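Long-range contact in putative esterase Rv1847/MT1895 (Mycobacterium tuberculosis, PDB 3S4K), which probably hydrolyses acyl-CoA thioesters, perhaps 1,4-dihydroxy-2-naphthoyl-CoA, as a hotdog-fold member of the PaaI thioesterase family: residues 32-44 with 97-111. Residues are numbered along the deposited sequence; the frame is centred on the assembly and turned at random.
With SO4 (sulfate ion), chain G.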
loop_
_atom_site.group_PDB
_atom_site.type_symbol
_atom_site.label_atom_id
_atom_site.label_comp_id
_atom_site.label_asym_id
_atom_site.label_seq_id
_atom_site.Cartn_x
_atom_site.Cartn_y
_atom_site.Cartn_z
ATOM N N LEU A 32 11.775 -15.103 -9.663
ATOM C CA LEU A 32 12.039 -13.779 -10.221
ATOM C C LEU A 32 12.654 -13.911 -11.616
ATOM O O LEU A 32 13.710 -14.524 -11.785
ATOM C CB LEU A 32 12.932 -12.987 -9.262
ATOM C CG LEU A 32 13.355 -11.597 -9.748
ATOM C CD1 LEU A 32 12.134 -10.744 -10.089
ATOM C CD2 LEU A 32 14.207 -10.947 -8.671
ATOM N N GLY A 33 11.976 -13.344 -12.616
ATOM C CA GLY A 33 12.477 -13.317 -13.971
ATOM C C GLY A 33 11.744 -12.297 -14.827
ATOM O O GLY A 33 10.859 -11.597 -14.345
ATOM N N PRO A 34 12.076 -12.248 -16.118
ATOM C CA PRO A 34 11.466 -11.271 -17.025
ATOM C C PRO A 34 9.955 -11.385 -17.176
ATOM O O PRO A 34 9.301 -10.390 -17.511
ATOM C CB PRO A 34 12.136 -11.554 -18.374
ATOM C CG PRO A 34 13.218 -12.485 -18.132
ATOM C CD PRO A 34 13.191 -12.985 -16.737
ATOM N N ASP A 35 9.394 -12.578 -16.968
ATOM C CA ASP A 35 7.953 -12.730 -17.170
ATOM C C ASP A 35 7.145 -12.656 -15.899
ATOM O O ASP A 35 5.914 -12.736 -15.956
ATOM C CB ASP A 35 7.640 -14.018 -17.907
ATOM C CG ASP A 35 8.107 -13.977 -19.351
ATOM O OD1 ASP A 35 8.219 -12.873 -19.937
ATOM O OD2 ASP A 35 8.380 -15.049 -19.887
ATOM N N GLY A 36 7.827 -12.487 -14.765
ATOM C CA GLY A 36 7.152 -12.329 -13.499
ATOM C C GLY A 36 7.972 -12.635 -12.264
ATOM O O GLY A 36 9.157 -12.913 -12.338
ATOM N N ALA A 37 7.289 -12.537 -11.127
ATOM C CA ALA A 37 7.839 -12.830 -9.827
ATOM C C ALA A 37 6.777 -13.351 -8.878
ATOM O O ALA A 37 5.558 -13.123 -9.064
ATOM C CB ALA A 37 8.524 -11.595 -9.227
ATOM N N ARG A 38 7.245 -14.079 -7.882
ATOM C CA ARG A 38 6.395 -14.636 -6.838
ATOM C C ARG A 38 7.084 -14.490 -5.481
ATOM O O ARG A 38 8.292 -14.704 -5.354
ATOM C CB ARG A 38 6.036 -16.104 -7.116
ATOM C CG ARG A 38 5.313 -16.330 -8.483
ATOM C CD ARG A 38 4.942 -17.777 -8.711
ATOM N NE ARG A 38 4.719 -17.964 -10.148
ATOM C CZ ARG A 38 3.602 -18.396 -10.737
ATOM N NH1 ARG A 38 2.537 -18.807 -10.043
ATOM N NH2 ARG A 38 3.573 -18.446 -12.073
ATOM N N ALA A 39 6.303 -14.121 -4.468
ATOM C CA ALA A 39 6.828 -14.004 -3.114
ATOM C C ALA A 39 5.736 -14.243 -2.112
ATOM O O ALA A 39 4.550 -14.277 -2.453
ATOM C CB ALA A 39 7.468 -12.613 -2.887
ATOM N N GLN A 40 6.143 -14.422 -0.863
ATOM C CA GLN A 40 5.227 -14.882 0.158
ATOM C C GLN A 40 5.615 -14.348 1.517
ATOM O O GLN A 40 6.796 -14.105 1.777
ATOM C CB GLN A 40 5.230 -16.390 0.179
ATOM C CG GLN A 40 6.569 -17.004 0.569
ATOM C CD GLN A 40 6.646 -18.473 0.178
ATOM O OE1 GLN A 40 6.208 -18.854 -0.898
ATOM N NE2 GLN A 40 7.203 -19.285 1.049
ATOM N N LEU A 41 4.623 -14.203 2.388
ATOM C CA LEU A 41 4.897 -13.837 3.779
ATOM C C LEU A 41 3.925 -14.526 4.719
ATOM O O LEU A 41 2.841 -14.981 4.321
ATOM C CB LEU A 41 4.890 -12.311 4.008
ATOM C CG LEU A 41 3.610 -11.474 3.861
ATOM C CD1 LEU A 41 2.631 -11.657 5.024
ATOM C CD2 LEU A 41 3.968 -9.985 3.688
ATOM N N ASP A 42 4.355 -14.632 5.972
ATOM C CA ASP A 42 3.526 -15.193 7.023
ATOM C C ASP A 42 2.794 -14.035 7.667
ATOM O O ASP A 42 3.407 -13.031 8.008
ATOM C CB ASP A 42 4.404 -15.906 8.071
ATOM C CG ASP A 42 3.612 -16.746 9.072
ATOM O OD1 ASP A 42 2.496 -17.220 8.782
ATOM O OD2 ASP A 42 4.151 -16.966 10.182
ATOM N N VAL A 43 1.488 -14.170 7.829
ATOM C CA VAL A 43 0.720 -13.170 8.557
ATOM C C VAL A 43 1.003 -13.295 10.044
ATOM O O VAL A 43 0.709 -14.327 10.648
ATOM C CB VAL A 43 -0.783 -13.283 8.284
ATOM C CG1 VAL A 43 -1.553 -12.280 9.183
ATOM C CG2 VAL A 43 -1.060 -13.053 6.798
ATOM N N ARG A 44 1.624 -12.258 10.607
ATOM C CA ARG A 44 1.964 -12.209 12.025
ATOM C C ARG A 44 1.171 -11.094 12.706
ATOM O O ARG A 44 0.644 -10.198 12.037
ATOM C CB ARG A 44 3.462 -11.932 12.192
ATOM N N ILE A 97 -8.412 -11.987 6.440
ATOM C CA ILE A 97 -7.852 -13.116 7.194
ATOM C C ILE A 97 -6.990 -12.577 8.343
ATOM O O ILE A 97 -6.669 -11.396 8.371
ATOM C CB ILE A 97 -7.030 -14.065 6.288
ATOM C CG1 ILE A 97 -5.770 -13.373 5.734
ATOM C CG2 ILE A 97 -7.910 -14.601 5.140
ATOM C CD1 ILE A 97 -4.763 -14.310 4.982
ATOM N N SER A 98 -6.649 -13.455 9.292
ATOM C CA SER A 98 -5.946 -13.084 10.518
ATOM C C SER A 98 -4.636 -13.831 10.777
ATOM O O SER A 98 -3.912 -13.492 11.731
ATOM C CB SER A 98 -6.873 -13.336 11.703
ATOM O OG SER A 98 -7.888 -12.370 11.729
ATOM N N SER A 99 -4.365 -14.867 9.981
ATOM C CA SER A 99 -3.187 -15.708 10.169
ATOM C C SER A 99 -2.904 -16.563 8.932
ATOM O O SER A 99 -3.695 -16.583 7.976
ATOM C CB SER A 99 -3.386 -16.620 11.386
ATOM O OG SER A 99 -4.338 -17.633 11.117
ATOM N N GLY A 100 -1.781 -17.281 8.971
ATOM C CA GLY A 100 -1.354 -18.155 7.870
ATOM C C GLY A 100 -0.516 -17.430 6.840
ATOM O O GLY A 100 -0.316 -16.211 6.927
ATOM N N MET A 101 -0.053 -18.176 5.844
ATOM C CA MET A 101 0.792 -17.636 4.770
ATOM C C MET A 101 -0.075 -17.040 3.666
ATOM O O MET A 101 -1.178 -17.524 3.392
ATOM C CB MET A 101 1.637 -18.764 4.147
ATOM C CG MET A 101 2.637 -19.413 5.094
ATOM S SD MET A 101 4.055 -18.370 5.456
ATOM C CE MET A 101 4.812 -18.125 3.841
ATOM N N VAL A 102 0.447 -15.998 3.025
ATOM C CA VAL A 102 -0.138 -15.439 1.804
ATOM C C VAL A 102 0.946 -15.419 0.736
ATOM O O VAL A 102 2.134 -15.319 1.050
ATOM C CB VAL A 102 -0.768 -14.039 2.022
ATOM C CG1 VAL A 102 -1.988 -14.165 2.952
ATOM C CG2 VAL A 102 0.260 -13.034 2.558
ATOM N N TYR A 103 0.516 -15.530 -0.524
ATOM C CA TYR A 103 1.381 -15.801 -1.645
ATOM C C TYR A 103 0.950 -14.898 -2.795
ATOM O O TYR A 103 -0.239 -14.878 -3.150
ATOM C CB TYR A 103 1.171 -17.261 -2.071
ATOM C CG TYR A 103 1.517 -18.275 -1.001
ATOM C CD1 TYR A 103 0.562 -18.749 -0.089
ATOM C CD2 TYR A 103 2.817 -18.773 -0.910
ATOM C CE1 TYR A 103 0.914 -19.689 0.897
ATOM C CE2 TYR A 103 3.159 -19.685 0.066
ATOM C CZ TYR A 103 2.211 -20.146 0.946
ATOM O OH TYR A 103 2.621 -21.040 1.913
ATOM N N GLY A 104 1.887 -14.132 -3.356
ATOM C CA GLY A 104 1.601 -13.283 -4.517
ATOM C C GLY A 104 2.326 -13.678 -5.779
ATOM O O GLY A 104 3.480 -14.117 -5.728
ATOM N N THR A 105 1.660 -13.512 -6.918
ATOM C CA THR A 105 2.256 -13.715 -8.231
ATOM C C THR A 105 2.009 -12.486 -9.097
ATOM O O THR A 105 0.874 -12.036 -9.177
ATOM C CB THR A 105 1.599 -14.898 -8.934
ATOM O OG1 THR A 105 1.840 -16.098 -8.195
ATOM C CG2 THR A 105 2.128 -15.057 -10.361
ATOM N N ALA A 106 3.066 -11.992 -9.748
ATOM C CA ALA A 106 2.977 -10.893 -10.713
ATOM C C ALA A 106 2.960 -11.456 -12.129
ATOM O O ALA A 106 3.779 -12.325 -12.450
ATOM C CB ALA A 106 4.125 -9.923 -10.573
ATOM N N GLU A 107 2.022 -10.956 -12.936
ATOM C CA GLU A 107 1.889 -11.241 -14.378
ATOM C C GLU A 107 1.903 -9.922 -15.120
ATOM O O GLU A 107 1.367 -8.935 -14.628
ATOM C CB GLU A 107 0.529 -11.838 -14.715
ATOM C CG GLU A 107 0.096 -13.079 -14.076
ATOM C CD GLU A 107 -1.400 -13.223 -14.284
ATOM O OE1 GLU A 107 -1.840 -13.286 -15.468
ATOM O OE2 GLU A 107 -2.133 -13.160 -13.288
ATOM N N PRO A 108 2.474 -9.888 -16.329
ATOM C CA PRO A 108 2.569 -8.655 -17.067
ATOM C C PRO A 108 1.301 -8.277 -17.835
ATOM O O PRO A 108 0.671 -9.128 -18.478
ATOM C CB PRO A 108 3.722 -8.925 -18.022
ATOM C CG PRO A 108 3.617 -10.380 -18.310
ATOM C CD PRO A 108 3.146 -10.997 -17.023
ATOM N N LEU A 109 0.923 -7.005 -17.729
ATOM C CA LEU A 109 -0.147 -6.437 -18.538
ATOM C C LEU A 109 0.359 -5.589 -19.697
ATOM O O LEU A 109 -0.255 -5.599 -20.764
ATOM C CB LEU A 109 -1.101 -5.603 -17.666
ATOM C CG LEU A 109 -1.714 -6.368 -16.485
ATOM C CD1 LEU A 109 -2.664 -5.448 -15.681
ATOM C CD2 LEU A 109 -2.462 -7.615 -16.942
ATOM N N HIS A 110 1.429 -4.827 -19.475
ATOM C CA HIS A 110 2.053 -4.006 -20.518
ATOM C C HIS A 110 3.519 -3.848 -20.185
ATOM O O HIS A 110 3.869 -3.566 -19.042
ATOM C CB HIS A 110 1.426 -2.608 -20.624
ATOM C CG HIS A 110 2.195 -1.692 -21.532
ATOM N ND1 HIS A 110 2.131 -1.800 -22.906
ATOM C CD2 HIS A 110 3.091 -0.706 -21.270
ATOM C CE1 HIS A 110 2.929 -0.897 -23.451
ATOM N NE2 HIS A 110 3.532 -0.225 -22.481
ATOM N N ARG A 111 4.383 -4.034 -21.177
ATOM C CA ARG A 111 5.804 -3.801 -20.979
ATOM C C ARG A 111 6.352 -3.100 -22.218
ATOM O O ARG A 111 6.474 -3.706 -23.272
ATOM C CB ARG A 111 6.532 -5.120 -20.745
ATOM C CG ARG A 111 6.117 -5.851 -19.473
ATOM C CD ARG A 111 6.746 -7.246 -19.372
ATOM N NE ARG A 111 6.139 -8.153 -20.344
ATOM C CZ ARG A 111 6.436 -9.444 -20.461
ATOM N NH1 ARG A 111 7.360 -10.005 -19.686
ATOM N NH2 ARG A 111 5.813 -10.187 -21.368
HETATM S S SO4 G . 3.340 -7.259 -22.581
HETATM O O1 SO4 G . 3.495 -7.283 -21.143
HETATM O O2 SO4 G . 4.354 -8.164 -23.151
HETATM O O3 SO4 G . 2.010 -7.798 -22.884
HETATM O O4 SO4 G . 3.445 -5.900 -23.204
HETATM O O HOH W 1 0.416 -17.050 10.688
HETATM O O HOH W 2 -1.476 -13.439 13.190
#
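Strands 36-43 and 100-108 pair antiparallel in the curled sheet of the hotdog fold, Leu41 with Val102 and Ala39 with Gly104 forming hydrogen-bonded pairs. Backbone hydrogen bonds such as Val102 N to Leu41 O (2.9 Å) run between them. On the buried, apolar face, Leu41 CD1 packs alongside Val102 CG2 at 3.7 Å. On the other, mixed and at least partly exposed, Gln40 lies beside Tyr103: its OE1 reaches the ring edge, 3.3 Å from CE2, with amide and ring planes nearly perpendicular (86°). The Met101 chain folds back at chi2 (-73°), which brings SD to 3.6 Å from Asp42 CB, the two side chains crossing at about a right angle. Thr105 CG2 sits over one face of the Arg38 guanidinium, whose NE is salt-bridged to Glu31. A water joins Asp42 OD1 and Val43 O to Gly100 N at one end. At the other, Arg111 NH1 donates a nearly straight hydrogen bond (3.0 Å, 173°) to the anti lone pair of Asp35 OD1, within a salt bridge, while NE and NH2 hold a sulfate, probably from the crystallisation liquor; Pro108 CG covers a guanidinium face. Helix 56-75 packs on the apolar side through Met62 on Leu41 and Ile66 on Ala106, and strands 28-33 and 115-123 continue the sheet beyond the pair.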